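Local coordinates for conserved hypothetical protein NMB0706 (Neisseria meningitidis, PDB 1RV9) that is of unknown function but belongs to the family named multi-copper polyphenol oxidoreductase laccase, so an oxidoreductase role is possible but unproven, at residues P166-F180 against F194-Y207. Numbering follows the deposited sequence.
Sequences PAISADAFEVGQDVF and FEGIGSGKFLADLY
With chi1 at -179°, Phe180 swings its ring away from its backbone N and between Phe194 and Phe202 (whose CG atoms stand anti to their carbonyl carbons), its CD2 touching both rings. The three form an aromatic cluster. Phe180 lies over a face of Phe202 as an offset stack, centroids 4.6 Å apart, and presents its edge to the face of Phe194, the planes there at 62°. Val175 CG2 reaches the Phe194 rim in the ring plane, and Gln177 OE1 meets the Phe202 edge 3.5 Å from CZ; the Gln177 amide nitrogen is bonded to Asp181.

The cluster lies on one face of a small antiparallel sheet, where strand 174-175 pairs with the middle strand 201-204, with 194-198 beyond it. Val175 and Phe202 form a hydrogen-bonded pair, Val175 N to Phe202 O being 2.8 Å, and Ala204 N reaches Phe173 O at 2.9 Å, almost straight. On the other face, Glu174 extends to meet the coiled Lys201, whose NZ takes the anti lone pair of OE2 at 2.7 Å. Farther along, a water joins Ile168 O, Ala204 O and Leu206 N, while Tyr207 OH receives Ala167 N (2.9 Å) and also bonds His227 O.

The chemistry divides by face: aromatic packing ties the start of helix 177-184 to the hairpin, whereas the face of Glu174 and Leu203 carries a salt bridge, probably moderated by solvent since Glu174 is exposed.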
ATOM      1  N   PRO A 166       4.929  -4.503   1.375  1.00  8.56           N
ATOM      2  CA  PRO A 166       6.339  -4.108   1.400  1.00  8.09           C
ATOM      3  C   PRO A 166       6.528  -2.597   1.481  1.00  8.57           C
ATOM      4  O   PRO A 166       6.028  -1.860   0.637  1.00  8.42           O
ATOM      5  CB  PRO A 166       6.883  -4.702   0.101  1.00  9.62           C
ATOM      6  CG  PRO A 166       5.705  -4.626  -0.817  1.00 10.69           C
ATOM      7  CD  PRO A 166       4.559  -5.074   0.066  1.00  8.81           C
ATOM      8  N   ALA A 167       7.245  -2.146   2.506  1.00  8.27           N
ATOM      9  CA  ALA A 167       7.501  -0.722   2.694  1.00  8.71           C
ATOM     10  C   ALA A 167       8.924  -0.520   3.190  1.00  9.76           C
ATOM     11  O   ALA A 167       9.668  -1.483   3.391  1.00  9.39           O
ATOM     12  CB  ALA A 167       6.513  -0.138   3.706  1.00  7.46           C
ATOM     13  N   ILE A 168       9.304   0.736   3.377  1.00  9.48           N
ATOM     14  CA  ILE A 168      10.634   1.036   3.878  1.00 10.03           C
ATOM     15  C   ILE A 168      10.583   0.735   5.374  1.00 10.85           C
ATOM     16  O   ILE A 168       9.643   1.144   6.066  1.00 10.66           O
ATOM     17  CB  ILE A 168      11.000   2.519   3.617  1.00  9.64           C
ATOM     18  CG1 ILE A 168      12.418   2.800   4.110  1.00  8.05           C
ATOM     19  CG2 ILE A 168       9.979   3.443   4.281  1.00 10.43           C
ATOM     20  CD1 ILE A 168      12.960   4.145   3.665  1.00  9.50           C
ATOM     21  N   SER A 169      11.572  -0.005   5.867  1.00 11.40           N
ATOM     22  CA  SER A 169      11.597  -0.368   7.277  1.00 12.29           C
ATOM     23  C   SER A 169      12.210   0.719   8.150  1.00 12.08           C
ATOM     24  O   SER A 169      12.895   1.616   7.662  1.00 11.56           O
ATOM     25  CB  SER A 169      12.361  -1.679   7.474  1.00 13.69           C
ATOM     26  OG  SER A 169      13.751  -1.486   7.304  1.00 12.65           O
ATOM     27  N   ALA A 170      11.957   0.620   9.450  1.00 13.45           N
ATOM     28  CA  ALA A 170      12.455   1.588  10.418  1.00 15.53           C
ATOM     29  C   ALA A 170      13.935   1.900  10.231  1.00 17.07           C
ATOM     30  O   ALA A 170      14.337   3.066  10.220  1.00 17.69           O
ATOM     31  CB  ALA A 170      12.204   1.070  11.828  1.00 15.92           C
ATOM     32  N   ASP A 171      14.740   0.856  10.073  1.00 17.20           N
ATOM     33  CA  ASP A 171      16.179   1.021   9.900  1.00 19.42           C
ATOM     34  C   ASP A 171      16.579   1.994   8.802  1.00 18.32           C
ATOM     35  O   ASP A 171      17.610   2.661   8.900  1.00 19.37           O
ATOM     36  CB  ASP A 171      16.832  -0.333   9.620  1.00 23.28           C
ATOM     37  CG  ASP A 171      16.939  -1.193  10.856  1.00 27.58           C
ATOM     38  OD1 ASP A 171      17.563  -0.739  11.838  1.00 30.50           O
ATOM     39  OD2 ASP A 171      16.405  -2.322  10.844  1.00 30.55           O
ATOM     40  N   ALA A 172      15.761   2.088   7.759  1.00 15.66           N
ATOM     41  CA  ALA A 172      16.077   2.959   6.636  1.00 15.14           C
ATOM     42  C   ALA A 172      15.240   4.225   6.512  1.00 14.20           C
ATOM     43  O   ALA A 172      15.570   5.104   5.715  1.00 14.16           O
ATOM     44  CB  ALA A 172      15.986   2.159   5.337  1.00 13.95           C
ATOM     45  N   PHE A 173      14.170   4.331   7.294  1.00 13.59           N
ATOM     46  CA  PHE A 173      13.289   5.493   7.211  1.00 12.38           C
ATOM     47  C   PHE A 173      13.605   6.555   8.259  1.00 13.32           C
ATOM     48  O   PHE A 173      13.075   6.536   9.367  1.00 11.72           O
ATOM     49  CB  PHE A 173      11.830   5.032   7.326  1.00 12.68           C
ATOM     50  CG  PHE A 173      10.816   6.096   6.987  1.00 12.56           C
ATOM     51  CD1 PHE A 173      11.102   7.085   6.051  1.00 14.01           C
ATOM     52  CD2 PHE A 173       9.558   6.085   7.584  1.00 12.86           C
ATOM     53  CE1 PHE A 173      10.145   8.048   5.714  1.00 13.62           C
ATOM     54  CE2 PHE A 173       8.595   7.040   7.253  1.00 13.75           C
ATOM     55  CZ  PHE A 173       8.891   8.023   6.317  1.00 13.56           C
ATOM     56  N   GLU A 174      14.478   7.485   7.891  1.00 14.45           N
ATOM     57  CA  GLU A 174      14.884   8.559   8.785  1.00 15.65           C
ATOM     58  C   GLU A 174      14.033   9.802   8.546  1.00 15.39           C
ATOM     59  O   GLU A 174      13.925  10.278   7.415  1.00 15.67           O
ATOM     60  CB  GLU A 174      16.361   8.875   8.554  1.00 18.16           C
ATOM     61  CG  GLU A 174      16.943   9.909   9.487  1.00 21.74           C
ATOM     62  CD  GLU A 174      18.403  10.171   9.191  1.00 23.70           C
ATOM     63  OE1 GLU A 174      19.215   9.229   9.320  1.00 25.55           O
ATOM     64  OE2 GLU A 174      18.737  11.315   8.820  1.00 26.52           O
ATOM     65  N   VAL A 175      13.434  10.326   9.613  1.00 14.24           N
ATOM     66  CA  VAL A 175      12.580  11.505   9.509  1.00 13.19           C
ATOM     67  C   VAL A 175      12.892  12.573  10.553  1.00 12.80           C
ATOM     68  O   VAL A 175      13.703  12.359  11.459  1.00 12.75           O
ATOM     69  CB  VAL A 175      11.091  11.132   9.651  1.00 13.95           C
ATOM     70  CG1 VAL A 175      10.702  10.122   8.579  1.00 13.14           C
ATOM     71  CG2 VAL A 175      10.832  10.565  11.033  1.00 13.17           C
ATOM     72  N   GLY A 176      12.223  13.715  10.420  1.00 13.60           N
ATOM     73  CA  GLY A 176      12.420  14.821  11.340  1.00 12.84           C
ATOM     74  C   GLY A 176      11.304  15.001  12.353  1.00 13.29           C
ATOM     75  O   GLY A 176      10.392  14.182  12.452  1.00 12.94           O
ATOM     76  N   GLN A 177      11.378  16.100  13.098  1.00 13.17           N
ATOM     77  CA  GLN A 177      10.406  16.422  14.135  1.00 14.34           C
ATOM     78  C   GLN A 177       8.993  16.657  13.601  1.00 13.77           C
ATOM     79  O   GLN A 177       8.009  16.430  14.307  1.00 13.81           O
ATOM     80  CB  GLN A 177      10.873  17.663  14.899  1.00 16.20           C
ATOM     81  CG  GLN A 177      10.152  17.905  16.212  1.00 18.51           C
ATOM     82  CD  GLN A 177      10.437  16.820  17.233  1.00 20.86           C
ATOM     83  OE1 GLN A 177      11.596  16.523  17.535  1.00 20.20           O
ATOM     84  NE2 GLN A 177       9.382  16.225  17.774  1.00 21.72           N
ATOM     85  N   ASP A 178       8.891  17.114  12.359  1.00 15.21           N
ATOM     86  CA  ASP A 178       7.583  17.375  11.770  1.00 16.82           C
ATOM     87  C   ASP A 178       6.795  16.076  11.614  1.00 14.76           C
ATOM     88  O   ASP A 178       5.614  16.017  11.956  1.00 14.73           O
ATOM     89  CB  ASP A 178       7.740  18.088  10.420  1.00 19.38           C
ATOM     90  CG  ASP A 178       8.446  17.238   9.380  1.00 23.97           C
ATOM     91  OD1 ASP A 178       9.452  16.578   9.720  1.00 24.02           O
ATOM     92  OD2 ASP A 178       8.000  17.243   8.211  1.00 27.44           O
ATOM     93  N   VAL A 179       7.453  15.036  11.112  1.00 14.99           N
ATOM     94  CA  VAL A 179       6.804  13.741  10.939  1.00 14.52           C
ATOM     95  C   VAL A 179       6.465  13.189  12.318  1.00 13.71           C
ATOM     96  O   VAL A 179       5.376  12.662  12.547  1.00 14.07           O
ATOM     97  CB  VAL A 179       7.727  12.739  10.218  1.00 14.71           C
ATOM     98  CG1 VAL A 179       7.028  11.395  10.081  1.00 14.90           C
ATOM     99  CG2 VAL A 179       8.114  13.280   8.852  1.00 15.62           C
ATOM    100  N   PHE A 180       7.410  13.324  13.241  1.00 12.72           N
ATOM    101  CA  PHE A 180       7.224  12.851  14.604  1.00 13.29           C
ATOM    102  C   PHE A 180       5.980  13.482  15.229  1.00 13.31           C
ATOM    103  O   PHE A 180       5.122  12.783  15.770  1.00 14.01           O
ATOM    104  CB  PHE A 180       8.469  13.180  15.436  1.00 13.42           C
ATOM    105  CG  PHE A 180       8.392  12.710  16.860  1.00 13.76           C
ATOM    106  CD1 PHE A 180       7.745  13.474  17.823  1.00 12.80           C
ATOM    107  CD2 PHE A 180       8.951  11.493  17.232  1.00 13.40           C
ATOM    108  CE1 PHE A 180       7.657  13.033  19.143  1.00 14.86           C
ATOM    109  CE2 PHE A 180       8.869  11.043  18.547  1.00 12.95           C
ATOM    110  CZ  PHE A 180       8.220  11.815  19.504  1.00 13.45           C
ATOM    111  N   PHE A 194       8.859   5.409  17.021  1.00 11.46           N
ATOM    112  CA  PHE A 194       9.950   6.283  16.597  1.00 12.13           C
ATOM    113  C   PHE A 194      11.134   6.071  17.524  1.00 13.17           C
ATOM    114  O   PHE A 194      10.959   5.914  18.732  1.00 14.09           O
ATOM    115  CB  PHE A 194       9.557   7.764  16.676  1.00 11.78           C
ATOM    116  CG  PHE A 194       8.547   8.191  15.651  1.00 10.01           C
ATOM    117  CD1 PHE A 194       7.187   8.021  15.880  1.00 12.41           C
ATOM    118  CD2 PHE A 194       8.963   8.773  14.457  1.00 11.50           C
ATOM    119  CE1 PHE A 194       6.250   8.431  14.930  1.00 11.06           C
ATOM    120  CE2 PHE A 194       8.035   9.185  13.501  1.00 10.98           C
ATOM    121  CZ  PHE A 194       6.677   9.012  13.739  1.00 11.49           C
ATOM    122  N   GLU A 195      12.335   6.062  16.959  1.00 11.63           N
ATOM    123  CA  GLU A 195      13.537   5.913  17.767  1.00 12.28           C
ATOM    124  C   GLU A 195      14.456   7.092  17.483  1.00 11.93           C
ATOM    125  O   GLU A 195      14.879   7.304  16.346  1.00 11.64           O
ATOM    126  CB  GLU A 195      14.270   4.612  17.451  1.00 14.10           C
ATOM    127  CG  GLU A 195      15.626   4.526  18.144  1.00 13.81           C
ATOM    128  CD  GLU A 195      16.424   3.306  17.745  1.00 15.63           C
ATOM    129  OE1 GLU A 195      16.087   2.677  16.723  1.00 15.04           O
ATOM    130  OE2 GLU A 195      17.404   2.981  18.451  1.00 16.79           O
ATOM    131  N   GLY A 196      14.749   7.870  18.519  1.00 13.52           N
ATOM    132  CA  GLY A 196      15.623   9.009  18.341  1.00 13.95           C
ATOM    133  C   GLY A 196      17.029   8.539  18.037  1.00 14.18           C
ATOM    134  O   GLY A 196      17.533   7.624  18.690  1.00 15.44           O
ATOM    135  N   ILE A 197      17.658   9.151  17.041  1.00 15.12           N
ATOM    136  CA  ILE A 197      19.019   8.781  16.668  1.00 16.89           C
ATOM    137  C   ILE A 197      19.921  10.007  16.726  1.00 17.45           C
ATOM    138  O   ILE A 197      21.010  10.028  16.147  1.00 16.76           O
ATOM    139  CB  ILE A 197      19.068   8.156  15.253  1.00 18.25           C
ATOM    140  CG1 ILE A 197      18.534   9.143  14.214  1.00 18.36           C
ATOM    141  CG2 ILE A 197      18.255   6.868  15.235  1.00 19.35           C
ATOM    142  CD1 ILE A 197      18.594   8.624  12.791  1.00 19.36           C
ATOM    143  N   GLY A 198      19.447  11.031  17.430  1.00 18.01           N
ATOM    144  CA  GLY A 198      20.212  12.253  17.590  1.00 19.87           C
ATOM    145  C   GLY A 198      19.986  13.339  16.556  1.00 20.02           C
ATOM    146  O   GLY A 198      19.484  13.092  15.460  1.00 20.03           O
ATOM    147  N   SER A 199      20.357  14.561  16.926  1.00 21.29           N
ATOM    148  CA  SER A 199      20.242  15.719  16.051  1.00 22.19           C
ATOM    149  C   SER A 199      18.821  16.000  15.570  1.00 21.08           C
ATOM    150  O   SER A 199      18.630  16.581  14.503  1.00 21.82           O
ATOM    151  CB  SER A 199      21.165  15.541  14.843  1.00 23.41           C
ATOM    152  OG  SER A 199      21.396  16.777  14.190  1.00 28.97           O
ATOM    153  N   GLY A 200      17.830  15.596  16.359  1.00 21.12           N
ATOM    154  CA  GLY A 200      16.446  15.828  15.988  1.00 19.03           C
ATOM    155  C   GLY A 200      15.943  14.892  14.903  1.00 19.07           C
ATOM    156  O   GLY A 200      14.922  15.159  14.269  1.00 18.50           O
ATOM    157  N   LYS A 201      16.668  13.801  14.682  1.00 17.21           N
ATOM    158  CA  LYS A 201      16.283  12.819  13.673  1.00 17.24           C
ATOM    159  C   LYS A 201      15.758  11.560  14.350  1.00 15.81           C
ATOM    160  O   LYS A 201      16.129  11.250  15.485  1.00 14.46           O
ATOM    161  CB  LYS A 201      17.476  12.473  12.776  1.00 18.09           C
ATOM    162  CG  LYS A 201      18.034  13.663  12.003  1.00 20.48           C
ATOM    163  CD  LYS A 201      16.929  14.445  11.287  1.00 21.09           C
ATOM    164  CE  LYS A 201      16.293  13.654  10.150  1.00 24.67           C
ATOM    165  NZ  LYS A 201      17.194  13.523   8.970  1.00 24.33           N
ATOM    166  N   PHE A 202      14.889  10.841  13.645  1.00 14.28           N
ATOM    167  CA  PHE A 202      14.290   9.620  14.171  1.00 13.49           C
ATOM    168  C   PHE A 202      14.200   8.553  13.101  1.00 13.08           C
ATOM    169  O   PHE A 202      14.190   8.850  11.911  1.00 14.37           O
ATOM    170  CB  PHE A 202      12.848   9.869  14.633  1.00 13.10           C
ATOM    171  CG  PHE A 202      12.694  10.999  15.595  1.00 14.22           C
ATOM    172  CD1 PHE A 202      12.651  10.762  16.963  1.00 14.89           C
ATOM    173  CD2 PHE A 202      12.573  12.306  15.133  1.00 14.81           C
ATOM    174  CE1 PHE A 202      12.487  11.815  17.860  1.00 12.58           C
ATOM    175  CE2 PHE A 202      12.411  13.361  16.019  1.00 13.74           C
ATOM    176  CZ  PHE A 202      12.368  13.115  17.384  1.00 13.07           C
ATOM    177  N   LEU A 203      14.128   7.306  13.547  1.00 12.52           N
ATOM    178  CA  LEU A 203      13.926   6.183  12.647  1.00 12.43           C
ATOM    179  C   LEU A 203      12.445   5.909  12.863  1.00 12.54           C
ATOM    180  O   LEU A 203      12.020   5.621  13.983  1.00 13.25           O
ATOM    181  CB  LEU A 203      14.748   4.968  13.072  1.00 12.18           C
ATOM    182  CG  LEU A 203      16.252   5.085  12.842  1.00 13.90           C
ATOM    183  CD1 LEU A 203      16.933   3.801  13.285  1.00 13.77           C
ATOM    184  CD2 LEU A 203      16.520   5.357  11.366  1.00 13.92           C
ATOM    185  N   ALA A 204      11.656   6.030  11.802  1.00 11.36           N
ATOM    186  CA  ALA A 204      10.219   5.814  11.901  1.00 11.29           C
ATOM    187  C   ALA A 204       9.835   4.422  11.426  1.00 10.07           C
ATOM    188  O   ALA A 204      10.265   3.978  10.363  1.00 11.40           O
ATOM    189  CB  ALA A 204       9.481   6.869  11.088  1.00 11.31           C
ATOM    190  N   ASP A 205       9.022   3.740  12.225  1.00 10.16           N
ATOM    191  CA  ASP A 205       8.568   2.393  11.906  1.00 10.66           C
ATOM    192  C   ASP A 205       7.131   2.448  11.383  1.00 10.31           C
ATOM    193  O   ASP A 205       6.178   2.457  12.164  1.00 10.59           O
ATOM    194  CB  ASP A 205       8.628   1.522  13.166  1.00 10.72           C
ATOM    195  CG  ASP A 205       8.371   0.059  12.883  1.00 13.24           C
ATOM    196  OD1 ASP A 205       7.792  -0.261  11.819  1.00 11.78           O
ATOM    197  OD2 ASP A 205       8.736  -0.777  13.738  1.00 13.39           O
ATOM    198  N   LEU A 206       6.978   2.492  10.062  1.00  8.92           N
ATOM    199  CA  LEU A 206       5.652   2.553   9.457  1.00  9.47           C
ATOM    200  C   LEU A 206       4.778   1.358   9.814  1.00  9.66           C
ATOM    201  O   LEU A 206       3.565   1.495   9.959  1.00  8.30           O
ATOM    202  CB  LEU A 206       5.764   2.661   7.934  1.00  8.56           C
ATOM    203  CG  LEU A 206       6.232   4.000   7.368  1.00 10.15           C
ATOM    204  CD1 LEU A 206       6.555   3.829   5.884  1.00  9.34           C
ATOM    205  CD2 LEU A 206       5.151   5.059   7.574  1.00  9.57           C
ATOM    206  N   TYR A 207       5.385   0.183   9.942  1.00  9.16           N
ATOM    207  CA  TYR A 207       4.613  -1.004  10.283  1.00  9.15           C
ATOM    208  C   TYR A 207       4.033  -0.858  11.682  1.00 10.38           C
ATOM    209  O   TYR A 207       2.852  -1.126  11.907  1.00 10.02           O
ATOM    210  CB  TYR A 207       5.487  -2.260  10.220  1.00  9.29           C
ATOM    211  CG  TYR A 207       6.044  -2.567   8.849  1.00  8.08           C
ATOM    212  CD1 TYR A 207       5.221  -2.575   7.720  1.00  8.59           C
ATOM    213  CD2 TYR A 207       7.393  -2.877   8.682  1.00 10.07           C
ATOM    214  CE1 TYR A 207       5.733  -2.887   6.462  1.00  8.88           C
ATOM    215  CE2 TYR A 207       7.913  -3.188   7.429  1.00 11.33           C
ATOM    216  CZ  TYR A 207       7.079  -3.194   6.325  1.00  9.48           C
ATOM    217  OH  TYR A 207       7.595  -3.507   5.089  1.00 10.33           O
TER
HETATM  218  O   HOH W   1       9.250   2.274   8.452  1.00 11.60           O
HETATM  219  O   HOH W   2      10.082  -1.550  10.303  1.00 19.85           O
HETATM  220  O   HOH W   3      15.038  13.181   7.293  1.00 28.92           O
HETATM  221  O   HOH W   4      14.003  17.561  13.290  1.00 23.86           O